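Local coordinates for ABC transporter, solute-binding protein (Staphylococcus aureus, PDB 6LKG) that binds alpha-D-glucose 6-phosphate between its two lobes and, as a lipoprotein of the solute-binding family, probably delivers a captured solute to an ABC transporter, at residues 2-7 against 30-35. Sequence-based numbering, arbitrary orientation.
Sequences VLTVYS and EIKHGS. With G6P (6-O-phosphono-alpha-D-glucopyranose), chain E.
The first beta-alpha-beta unit of this periplasmic-binding-protein fold sets strand 3-7 parallel to strand 30-33, with Val5 opposite Ile31 and an axis angle of 24°. Four backbone hydrogen bonds form the ladder. Val5 bonds to the neighbouring strand through both its N, donating to Glu30 O at 2.7 Å, and its O, accepting from Lys32 N at 2.7 Å. Ser7 N reaches Lys32 O at 2.9 Å, while Glu30 N meets Leu3 O at 3.1 Å on a more bent path.

Thr4, Tyr6, Glu30 and Lys32 share one face of the sheet. Long, flexible lysine suits this exposed edge: its methylenes run alongside the tyrosine ring, Lys32 CD lying 3.8 Å from Tyr6 CE2, before a bend at chi4 (-39°) brings the ammonium near the methyl of Thr4. The Thr4 hydroxyl and Glu30 OE1 share a water, which donates to the carboxylate; the aliphatic part of Glu30 packs against Val2 CG1. On the other face, Ile31 CG2, anti to the backbone N, reaches Ser7 CB at 4.1 Å and also sits over one face of the His33 imidazole, offset toward its rim.

Beta-branched Val5 and Ile31 suit extended strands and give the helices apolar surface: helix 11-25 covers Ile31 through Ile14, Arg15 and Leu18, whereas Val5 packs on Leu233 of helix 230-237. Strand 54-56 flanks strand 3-7 on its other edge, and the Tyr6 hydroxyl bonds to Gly52 N and Glu46. Beyond Gly34, whose phi of 160° would jam a side chain against His33 O, the chain leads through Ser35 into helix 36-45, whose Thr36 binds the sugar phosphate.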
loop_
_atom_site.group_PDB
_atom_site.type_symbol
_atom_site.label_atom_id
_atom_site.label_comp_id
_atom_site.label_asym_id
_atom_site.label_seq_id
_atom_site.Cartn_x
_atom_site.Cartn_y
_atom_site.Cartn_z
ATOM N N VAL B 2 -15.545 -23.241 22.135
ATOM C CA VAL B 2 -14.497 -23.142 21.130
ATOM C C VAL B 2 -14.117 -24.535 20.648
ATOM O O VAL B 2 -13.855 -25.441 21.449
ATOM C CB VAL B 2 -13.273 -22.408 21.699
ATOM C CG1 VAL B 2 -12.081 -22.544 20.761
ATOM C CG2 VAL B 2 -13.597 -20.944 21.949
ATOM N N LEU B 3 -14.099 -24.708 19.329
ATOM C CA LEU B 3 -13.654 -25.937 18.685
ATOM C C LEU B 3 -12.208 -25.753 18.245
ATOM O O LEU B 3 -11.920 -24.912 17.387
ATOM C CB LEU B 3 -14.548 -26.276 17.492
ATOM C CG LEU B 3 -14.566 -27.704 16.943
ATOM C CD1 LEU B 3 -15.834 -27.929 16.137
ATOM C CD2 LEU B 3 -13.343 -27.995 16.084
ATOM N N THR B 4 -11.305 -26.536 18.827
ATOM C CA THR B 4 -9.882 -26.423 18.542
ATOM C C THR B 4 -9.491 -27.430 17.468
ATOM O O THR B 4 -9.862 -28.607 17.547
ATOM C CB THR B 4 -9.052 -26.643 19.808
ATOM O OG1 THR B 4 -9.344 -25.606 20.752
ATOM C CG2 THR B 4 -7.564 -26.611 19.483
ATOM N N VAL B 5 -8.747 -26.962 16.470
ATOM C CA VAL B 5 -8.311 -27.780 15.344
ATOM C C VAL B 5 -6.789 -27.795 15.322
ATOM O O VAL B 5 -6.153 -26.735 15.361
ATOM C CB VAL B 5 -8.870 -27.249 14.011
ATOM C CG1 VAL B 5 -8.247 -27.988 12.837
ATOM C CG2 VAL B 5 -10.386 -27.372 13.980
ATOM N N TYR B 6 -6.208 -28.991 15.272
ATOM C CA TYR B 6 -4.785 -29.148 15.013
ATOM C C TYR B 6 -4.574 -29.251 13.508
ATOM O O TYR B 6 -5.264 -30.024 12.837
ATOM C CB TYR B 6 -4.226 -30.400 15.693
ATOM C CG TYR B 6 -4.482 -30.526 17.178
ATOM C CD1 TYR B 6 -5.672 -31.060 17.654
ATOM C CD2 TYR B 6 -3.512 -30.159 18.103
ATOM C CE1 TYR B 6 -5.904 -31.196 19.009
ATOM C CE2 TYR B 6 -3.734 -30.293 19.463
ATOM C CZ TYR B 6 -4.932 -30.814 19.910
ATOM O OH TYR B 6 -5.162 -30.953 21.261
ATOM N N SER B 7 -3.620 -28.485 12.980
ATOM C CA SER B 7 -3.396 -28.573 11.543
ATOM C C SER B 7 -1.994 -28.142 11.132
ATOM O O SER B 7 -1.531 -27.063 11.522
ATOM C CB SER B 7 -4.420 -27.725 10.788
ATOM O OG SER B 7 -4.259 -27.894 9.392
ATOM N N GLU B 30 -10.422 -22.295 16.819
ATOM C CA GLU B 30 -9.025 -21.957 17.039
ATOM C C GLU B 30 -8.151 -23.068 16.474
ATOM O O GLU B 30 -8.423 -24.255 16.684
ATOM C CB GLU B 30 -8.734 -21.754 18.530
ATOM C CG GLU B 30 -9.345 -20.486 19.114
ATOM C CD GLU B 30 -9.032 -20.308 20.592
ATOM O OE1 GLU B 30 -8.326 -21.166 21.165
ATOM O OE2 GLU B 30 -9.504 -19.316 21.186
ATOM N N ILE B 31 -7.112 -22.675 15.745
ATOM C CA ILE B 31 -6.224 -23.598 15.053
ATOM C C ILE B 31 -4.890 -23.639 15.784
ATOM O O ILE B 31 -4.344 -22.592 16.157
ATOM C CB ILE B 31 -6.017 -23.182 13.584
ATOM C CG1 ILE B 31 -7.366 -23.008 12.881
ATOM C CG2 ILE B 31 -5.176 -24.218 12.840
ATOM C CD1 ILE B 31 -7.246 -22.435 11.482
ATOM N N LYS B 32 -4.349 -24.846 15.969
ATOM C CA LYS B 32 -2.964 -25.004 16.401
ATOM C C LYS B 32 -2.146 -25.431 15.196
ATOM O O LYS B 32 -2.331 -26.532 14.666
ATOM C CB LYS B 32 -2.754 -26.025 17.517
ATOM C CG LYS B 32 -3.670 -26.063 18.716
ATOM C CD LYS B 32 -2.782 -26.618 19.855
ATOM C CE LYS B 32 -3.479 -26.660 21.187
ATOM N NZ LYS B 32 -4.321 -25.477 21.373
ATOM N N HIS B 33 -1.227 -24.570 14.782
ATOM C CA HIS B 33 -0.376 -24.841 13.641
ATOM C C HIS B 33 0.936 -25.430 14.139
ATOM O O HIS B 33 1.333 -25.229 15.291
ATOM C CB HIS B 33 -0.120 -23.572 12.829
ATOM C CG HIS B 33 -1.312 -23.084 12.063
ATOM N ND1 HIS B 33 -1.799 -23.720 10.940
ATOM C CD2 HIS B 33 -2.136 -22.032 12.286
ATOM C CE1 HIS B 33 -2.856 -23.066 10.491
ATOM N NE2 HIS B 33 -3.084 -22.040 11.293
ATOM N N GLY B 34 1.589 -26.185 13.274
ATOM C CA GLY B 34 2.872 -26.772 13.602
ATOM C C GLY B 34 3.152 -27.936 12.688
ATOM O O GLY B 34 2.301 -28.370 11.912
ATOM N N SER B 35 4.377 -28.435 12.784
ATOM C CA SER B 35 4.722 -29.630 12.034
ATOM C C SER B 35 3.812 -30.782 12.448
ATOM O O SER B 35 3.351 -30.857 13.589
ATOM C CB SER B 35 6.191 -29.984 12.257
ATOM O OG SER B 35 7.021 -28.890 11.907
HETATM C C1 G6P E . 2.361 -32.285 3.707
HETATM C C2 G6P E . 0.829 -32.527 3.665
HETATM C C3 G6P E . -0.017 -31.396 4.121
HETATM C C4 G6P E . 0.585 -30.724 5.273
HETATM C C5 G6P E . 1.901 -30.068 4.858
HETATM C C6 G6P E . 2.531 -29.427 6.055
HETATM O O1 G6P E . 2.883 -32.415 2.421
HETATM O O2 G6P E . 0.449 -32.887 2.327
HETATM O O3 G6P E . -1.349 -31.936 4.534
HETATM O O4 G6P E . -0.321 -29.702 5.758
HETATM O O5 G6P E . 2.870 -31.025 4.279
HETATM O O6 G6P E . 2.804 -30.424 7.017
HETATM P P G6P E . 4.395 -30.627 7.561
HETATM O O1P G6P E . 4.392 -31.634 8.702
HETATM O O2P G6P E . 5.290 -31.143 6.416
HETATM O O3P G6P E . 4.919 -29.333 8.059
HETATM O O HOH W 1 -7.593 -23.579 21.465
#